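Local coordinates for protein serpin (Taeniopygia guttata, PDB 5HGC) that binds a cortisol-type steroid and may inhibit serine proteases, at residues P13-F18 / S41-F46; D17-F22 / L368-I373. All blocks are in the same frame, centred on the assembly; numbering follows the deposited sequence.

Contact 1 of 2, residues P13-F18 / S41-F46; sequences PNNADF and SISTAF. Unlike the reference sequence in segment 41-46: Thr44 (reference Ala). With HCY ((11alpha,14beta)-11,17,21-trihydroxypregn-4-ene-3,20-dione), chain B.
Phe18 overlaps the flank of helix 39-52 with the far side of its ring: CZ lies 3.5 Å from Ile42 CG2, which approaches the ring edge near its plane, the two side chains crossing at about a right angle. With CG anti to the backbone N (chi1 167°), the ring of Phe18 reaches out between the helices. Its CD2 comes within 3.0 Å of Ser43 OG, a tight oblique contact. The pairing joins helix 12-29 to helix 39-52, helices A and B of the serpin fold; the axes of segments 13-18 and 41-46 come no nearer than 10.5 Å, at an angle of 111°. Across that gap Asn15 and Ser43 form no direct hydrogen bond, and two waters connect them. Ser43 OG donates to one water (2.7 Å from OG to the water), which in turn donates to Asn15 OD1. A second water donates both to Ser43 OG and to the backbone Asn15 O, and sits in the plane of the Phe18 ring at its edge. Replacing Phe18 by an alanine would probably open a gap beside Ile42 CG2 and leave the bridging waters less confined. On another side of helix 12-29, Pro13 and Ala16 border the steroid, Ala16 CB lying 3.8 Å from HCY C6. A small hydroxyl thus suits position 43: it accepts one bond and donates another, so water links the buried polar atoms where the helices do not meet directly.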
loop_
_atom_site.group_PDB
_atom_site.type_symbol
_atom_site.label_atom_id
_atom_site.label_comp_id
_atom_site.label_asym_id
_atom_site.label_seq_id
_atom_site.Cartn_x
_atom_site.Cartn_y
_atom_site.Cartn_z
ATOM N N PRO A 13 7.475 12.424 -5.764
ATOM C CA PRO A 13 6.183 13.142 -5.836
ATOM C C PRO A 13 5.138 12.403 -6.670
ATOM O O PRO A 13 3.932 12.391 -6.332
ATOM C CB PRO A 13 6.531 14.491 -6.479
ATOM C CG PRO A 13 8.007 14.497 -6.671
ATOM C CD PRO A 13 8.563 13.125 -6.479
ATOM N N ASN A 14 5.588 11.766 -7.748
ATOM C CA ASN A 14 4.653 11.098 -8.663
ATOM C C ASN A 14 3.984 9.935 -7.932
ATOM O O ASN A 14 2.776 9.831 -7.936
ATOM C CB ASN A 14 5.423 10.610 -9.882
ATOM C CG ASN A 14 6.306 11.690 -10.481
ATOM O OD1 ASN A 14 7.480 11.859 -10.122
ATOM N ND2 ASN A 14 5.728 12.445 -11.382
ATOM N N ASN A 15 4.770 9.092 -7.262
ATOM C CA ASN A 15 4.213 7.987 -6.471
ATOM C C ASN A 15 3.248 8.455 -5.370
ATOM O O ASN A 15 2.182 7.857 -5.207
ATOM C CB ASN A 15 5.318 7.048 -5.957
ATOM C CG ASN A 15 5.960 6.201 -7.098
ATOM O OD1 ASN A 15 5.445 6.130 -8.241
ATOM N ND2 ASN A 15 7.081 5.565 -6.792
ATOM N N ALA A 16 3.555 9.573 -4.717
ATOM C CA ALA A 16 2.651 10.109 -3.673
ATOM C C ALA A 16 1.370 10.628 -4.247
ATOM O O ALA A 16 0.302 10.309 -3.740
ATOM C CB ALA A 16 3.344 11.166 -2.823
ATOM N N ASP A 17 1.452 11.371 -5.352
ATOM C CA ASP A 17 0.223 11.804 -6.083
ATOM C C ASP A 17 -0.651 10.633 -6.425
ATOM O O ASP A 17 -1.845 10.648 -6.144
ATOM C CB ASP A 17 0.553 12.577 -7.357
ATOM C CG ASP A 17 1.215 13.941 -7.088
ATOM O OD1 ASP A 17 1.021 14.558 -6.002
ATOM O OD2 ASP A 17 1.920 14.427 -7.996
ATOM N N PHE A 18 -0.063 9.599 -7.010
ATOM C CA PHE A 18 -0.849 8.442 -7.426
ATOM C C PHE A 18 -1.501 7.835 -6.177
ATOM O O PHE A 18 -2.706 7.524 -6.191
ATOM C CB PHE A 18 -0.000 7.369 -8.228
ATOM C CG PHE A 18 -0.714 6.041 -8.380
ATOM C CD1 PHE A 18 -1.771 5.899 -9.296
ATOM C CD2 PHE A 18 -0.427 4.988 -7.531
ATOM C CE1 PHE A 18 -2.506 4.712 -9.377
ATOM C CE2 PHE A 18 -1.148 3.784 -7.606
ATOM C CZ PHE A 18 -2.193 3.639 -8.534
ATOM N N SER A 41 3.087 -0.961 -4.137
ATOM C CA SER A 41 2.851 -2.210 -4.776
ATOM C C SER A 41 1.995 -2.046 -6.051
ATOM O O SER A 41 2.354 -2.600 -7.091
ATOM C CB SER A 41 2.238 -3.176 -3.780
ATOM O OG SER A 41 1.565 -4.210 -4.471
ATOM N N ILE A 42 0.924 -1.242 -6.009
ATOM C CA ILE A 42 0.125 -1.008 -7.219
ATOM C C ILE A 42 0.974 -0.283 -8.218
ATOM O O ILE A 42 1.051 -0.692 -9.373
ATOM C CB ILE A 42 -1.205 -0.274 -6.978
ATOM C CG1 ILE A 42 -2.086 -1.160 -6.098
ATOM C CG2 ILE A 42 -1.885 0.130 -8.296
ATOM C CD1 ILE A 42 -3.257 -0.392 -5.512
ATOM N N SER A 43 1.656 0.760 -7.782
ATOM C CA SER A 43 2.389 1.553 -8.754
ATOM C C SER A 43 3.392 0.666 -9.443
ATOM O O SER A 43 3.582 0.781 -10.636
ATOM C CB SER A 43 3.144 2.691 -8.114
ATOM O OG SER A 43 2.272 3.722 -7.835
ATOM N N THR A 44 4.029 -0.205 -8.673
ATOM C CA THR A 44 5.093 -1.046 -9.176
ATOM C C THR A 44 4.543 -2.099 -10.157
ATOM O O THR A 44 5.168 -2.280 -11.188
ATOM C CB THR A 44 5.848 -1.670 -8.005
ATOM O OG1 THR A 44 6.394 -0.616 -7.202
ATOM C CG2 THR A 44 6.956 -2.508 -8.473
ATOM N N ALA A 45 3.385 -2.734 -9.862
ATOM C CA ALA A 45 2.810 -3.770 -10.723
ATOM C C ALA A 45 2.510 -3.154 -12.094
ATOM O O ALA A 45 2.900 -3.727 -13.120
ATOM C CB ALA A 45 1.565 -4.388 -10.124
ATOM N N PHE A 46 1.925 -1.947 -12.116
ATOM C CA PHE A 46 1.611 -1.267 -13.379
ATOM C C PHE A 46 2.754 -0.729 -14.184
ATOM O O PHE A 46 2.701 -0.780 -15.412
ATOM C CB PHE A 46 0.487 -0.240 -13.214
ATOM C CG PHE A 46 -0.844 -0.884 -13.312
ATOM C CD1 PHE A 46 -1.399 -1.510 -12.205
ATOM C CD2 PHE A 46 -1.455 -1.013 -14.542
ATOM C CE1 PHE A 46 -2.581 -2.232 -12.338
ATOM C CE2 PHE A 46 -2.641 -1.715 -14.688
ATOM C CZ PHE A 46 -3.213 -2.324 -13.586
HETATM C C1 HCY B . 7.049 15.202 0.716
HETATM C C2 HCY B . 6.607 15.805 -0.615
HETATM C C3 HCY B . 6.483 14.757 -1.698
HETATM C C4 HCY B . 6.456 13.314 -1.356
HETATM C C5 HCY B . 6.200 12.937 -0.098
HETATM C C6 HCY B . 5.713 11.528 0.161
HETATM C C7 HCY B . 6.510 10.895 1.323
HETATM C C8 HCY B . 6.751 11.793 2.542
HETATM C C9 HCY B . 7.308 13.161 2.090
HETATM C C10 HCY B . 6.380 13.880 1.086
HETATM C C12 HCY B . 8.717 13.314 4.320
HETATM C C11 HCY B . 7.878 14.049 3.251
HETATM C C13 HCY B . 8.059 11.968 4.749
HETATM C C14 HCY B . 7.751 11.161 3.486
HETATM C C15 HCY B . 7.590 9.738 3.963
HETATM C C16 HCY B . 8.552 9.590 5.134
HETATM C C17 HCY B . 9.027 11.019 5.501
HETATM C C18 HCY B . 6.791 12.155 5.632
HETATM C C19 HCY B . 4.953 14.168 1.603
HETATM C C20 HCY B . 9.142 11.239 6.998
HETATM C C21 HCY B . 10.217 12.146 7.562
HETATM O O1 HCY B . 6.339 15.117 -2.848
HETATM O O2 HCY B . 6.707 14.584 3.875
HETATM O O3 HCY B . 10.387 11.200 5.042
HETATM O O4 HCY B . 8.371 10.693 7.772
HETATM O O5 HCY B . 9.553 12.819 8.630
HETATM O O HOH W 1 2.945 5.922 -9.188
HETATM O O HOH W 2 2.230 4.820 -5.209
#

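Contact 2 of 2, residues D17-F22 / L368-I373; sequences DFAFQF and LFIGKI
Helix A of the serpin fold packs here on the B sheet, helix 12-29 against strand 366-373. A single aliphatic branch makes the contact: Ile370 CD1 reaches into the angle between Ala19 and Phe20. Its CG1 stands anti to the carbonyl carbon and the chain runs on extended (chi2 177°), which carries the terminal methyl out from the strand toward the helix. There Ile370 CD1 meets the Phe20 ring at an oblique angle, 3.5 Å from CE1, with CD1 and CZ of that ring slightly farther away. The same methyl lies 4.0 Å from Ala19 CB and 3.8 Å from the carbonyl oxygen of Ala19. A small residue suits position 19, since its methyl faces the strand while the backbones still approach to 8.1 Å between the CA atoms of Ala19 and Ile370. The Ala19 carbonyl is not left to this apolar neighbour alone, because Tyr37 OH hydrogen-bonds to it. Tyr37 also pairs by backbone with Ile370, so strand 35-37 ties both halves together, and Pro39 touches both Ala19 and Ile370. Just before Ile370, Leu368 and Phe369 form a classic beta bulge opposite Ile359. The nearest atoms of the Phe20 side chain and the bound steroid are about 6 Å apart. No hydrogen bond joins helix and strand directly, so the join depends on the fit of methyl groups and ring, with the polar linkage supplied through Tyr37.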
loop_
_atom_site.group_PDB
_atom_site.type_symbol
_atom_site.label_atom_id
_atom_site.label_comp_id
_atom_site.label_asym_id
_atom_site.label_seq_id
_atom_site.Cartn_x
_atom_site.Cartn_y
_atom_site.Cartn_z
ATOM N N ASP A 17 1.452 11.371 -5.352
ATOM C CA ASP A 17 0.223 11.804 -6.083
ATOM C C ASP A 17 -0.651 10.633 -6.425
ATOM O O ASP A 17 -1.845 10.648 -6.144
ATOM C CB ASP A 17 0.553 12.577 -7.357
ATOM C CG ASP A 17 1.215 13.941 -7.088
ATOM O OD1 ASP A 17 1.021 14.558 -6.002
ATOM O OD2 ASP A 17 1.920 14.427 -7.996
ATOM N N PHE A 18 -0.063 9.599 -7.010
ATOM C CA PHE A 18 -0.849 8.442 -7.426
ATOM C C PHE A 18 -1.501 7.835 -6.177
ATOM O O PHE A 18 -2.706 7.524 -6.191
ATOM C CB PHE A 18 -0.000 7.369 -8.228
ATOM C CG PHE A 18 -0.714 6.041 -8.380
ATOM C CD1 PHE A 18 -1.771 5.899 -9.296
ATOM C CD2 PHE A 18 -0.427 4.988 -7.531
ATOM C CE1 PHE A 18 -2.506 4.712 -9.377
ATOM C CE2 PHE A 18 -1.148 3.784 -7.606
ATOM C CZ PHE A 18 -2.193 3.639 -8.534
ATOM N N ALA A 19 -0.701 7.683 -5.110
ATOM C CA ALA A 19 -1.136 7.038 -3.888
ATOM C C ALA A 19 -2.388 7.712 -3.384
ATOM O O ALA A 19 -3.371 7.019 -3.044
ATOM C CB ALA A 19 -0.050 7.098 -2.802
ATOM N N PHE A 20 -2.366 9.047 -3.329
ATOM C CA PHE A 20 -3.549 9.742 -2.844
ATOM C C PHE A 20 -4.742 9.935 -3.819
ATOM O O PHE A 20 -5.903 9.884 -3.359
ATOM C CB PHE A 20 -3.166 10.976 -2.006
ATOM C CG PHE A 20 -2.323 10.606 -0.815
ATOM C CD1 PHE A 20 -2.891 9.929 0.269
ATOM C CD2 PHE A 20 -0.950 10.828 -0.824
ATOM C CE1 PHE A 20 -2.098 9.517 1.340
ATOM C CE2 PHE A 20 -0.155 10.413 0.243
ATOM C CZ PHE A 20 -0.722 9.760 1.329
ATOM N N GLN A 21 -4.510 10.077 -5.138
ATOM C CA GLN A 21 -5.695 10.020 -6.041
ATOM C C GLN A 21 -6.398 8.696 -5.924
ATOM O O GLN A 21 -7.633 8.635 -5.929
ATOM C CB GLN A 21 -5.383 10.220 -7.508
ATOM C CG GLN A 21 -4.677 11.504 -7.811
ATOM C CD GLN A 21 -4.014 11.455 -9.159
ATOM O OE1 GLN A 21 -4.571 10.854 -10.113
ATOM N NE2 GLN A 21 -2.810 12.085 -9.258
ATOM N N PHE A 22 -5.608 7.633 -5.829
ATOM C CA PHE A 22 -6.183 6.323 -5.745
ATOM C C PHE A 22 -7.083 6.283 -4.529
ATOM O O PHE A 22 -8.253 5.832 -4.656
ATOM C CB PHE A 22 -5.108 5.236 -5.686
ATOM C CG PHE A 22 -5.659 3.845 -5.785
ATOM C CD1 PHE A 22 -6.145 3.189 -4.667
ATOM C CD2 PHE A 22 -5.667 3.166 -7.018
ATOM C CE1 PHE A 22 -6.666 1.895 -4.773
ATOM C CE2 PHE A 22 -6.161 1.869 -7.124
ATOM C CZ PHE A 22 -6.687 1.233 -6.008
ATOM N N LEU A 368 4.061 3.124 1.636
ATOM C CA LEU A 368 3.941 1.681 1.642
ATOM C C LEU A 368 2.514 1.230 1.863
ATOM O O LEU A 368 2.078 0.267 1.227
ATOM C CB LEU A 368 4.851 1.033 2.692
ATOM C CG LEU A 368 6.274 1.584 2.705
ATOM C CD1 LEU A 368 7.083 0.846 3.757
ATOM C CD2 LEU A 368 6.938 1.546 1.316
ATOM N N PHE A 369 1.771 1.871 2.768
ATOM C CA PHE A 369 0.388 1.414 3.011
ATOM C C PHE A 369 -0.532 2.575 3.306
ATOM O O PHE A 369 -0.126 3.550 3.959
ATOM C CB PHE A 369 0.335 0.433 4.183
ATOM C CG PHE A 369 1.041 -0.867 3.933
ATOM C CD1 PHE A 369 0.405 -1.901 3.253
ATOM C CD2 PHE A 369 2.342 -1.083 4.408
ATOM C CE1 PHE A 369 1.055 -3.117 3.033
ATOM C CE2 PHE A 369 3.002 -2.310 4.179
ATOM C CZ PHE A 369 2.351 -3.334 3.492
ATOM N N ILE A 370 -1.772 2.472 2.835
ATOM C CA ILE A 370 -2.799 3.438 3.177
ATOM C C ILE A 370 -3.993 2.669 3.761
ATOM O O ILE A 370 -4.603 1.801 3.094
ATOM C CB ILE A 370 -3.160 4.329 1.977
ATOM C CG1 ILE A 370 -1.970 5.231 1.618
ATOM C CG2 ILE A 370 -4.393 5.184 2.286
ATOM C CD1 ILE A 370 -2.175 6.121 0.404
ATOM N N GLY A 371 -4.312 2.963 5.026
ATOM C CA GLY A 371 -5.367 2.266 5.729
ATOM C C GLY A 371 -6.364 3.308 6.171
ATOM O O GLY A 371 -5.995 4.401 6.602
ATOM N N LYS A 372 -7.638 2.986 6.041
ATOM C CA LYS A 372 -8.680 3.738 6.667
ATOM C C LYS A 372 -9.320 2.646 7.479
ATOM O O LYS A 372 -9.850 1.694 6.911
ATOM C CB LYS A 372 -9.639 4.320 5.605
ATOM C CG LYS A 372 -10.855 4.898 6.259
ATOM C CD LYS A 372 -11.836 5.413 5.279
ATOM C CE LYS A 372 -13.150 5.696 6.013
ATOM N NZ LYS A 372 -14.092 6.355 5.062
ATOM N N ILE A 373 -9.188 2.729 8.798
ATOM C CA ILE A 373 -9.688 1.706 9.705
ATOM C C ILE A 373 -10.955 2.271 10.322
ATOM O O ILE A 373 -10.874 3.156 11.166
ATOM C CB ILE A 373 -8.665 1.350 10.815
ATOM C CG1 ILE A 373 -7.358 0.741 10.235
ATOM C CG2 ILE A 373 -9.230 0.271 11.735
ATOM C CD1 ILE A 373 -6.588 1.522 9.199
#

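How the contacts relate
From the N terminus, helix 12-29 supplies the first side of both contacts, with Asp17 and Phe18 common to the two segments. Contact 1 closes a short loop of 22 residues, through the rest of that helix and strand 35-37, onto helix 39-52. Contact 2 closes a far longer one, 345 residues, which runs through most of the chain before returning on strand 366-373. The second side of contact 1 lies inside that long loop, and the touching residues interleave along the chain, so the two closures cross. Their centres are 10 Å apart and they touch, Ile42 CD1 lying 3.8 Å from Phe22 CZ. Together they fix one helix between helix B and the B sheet near the C terminus.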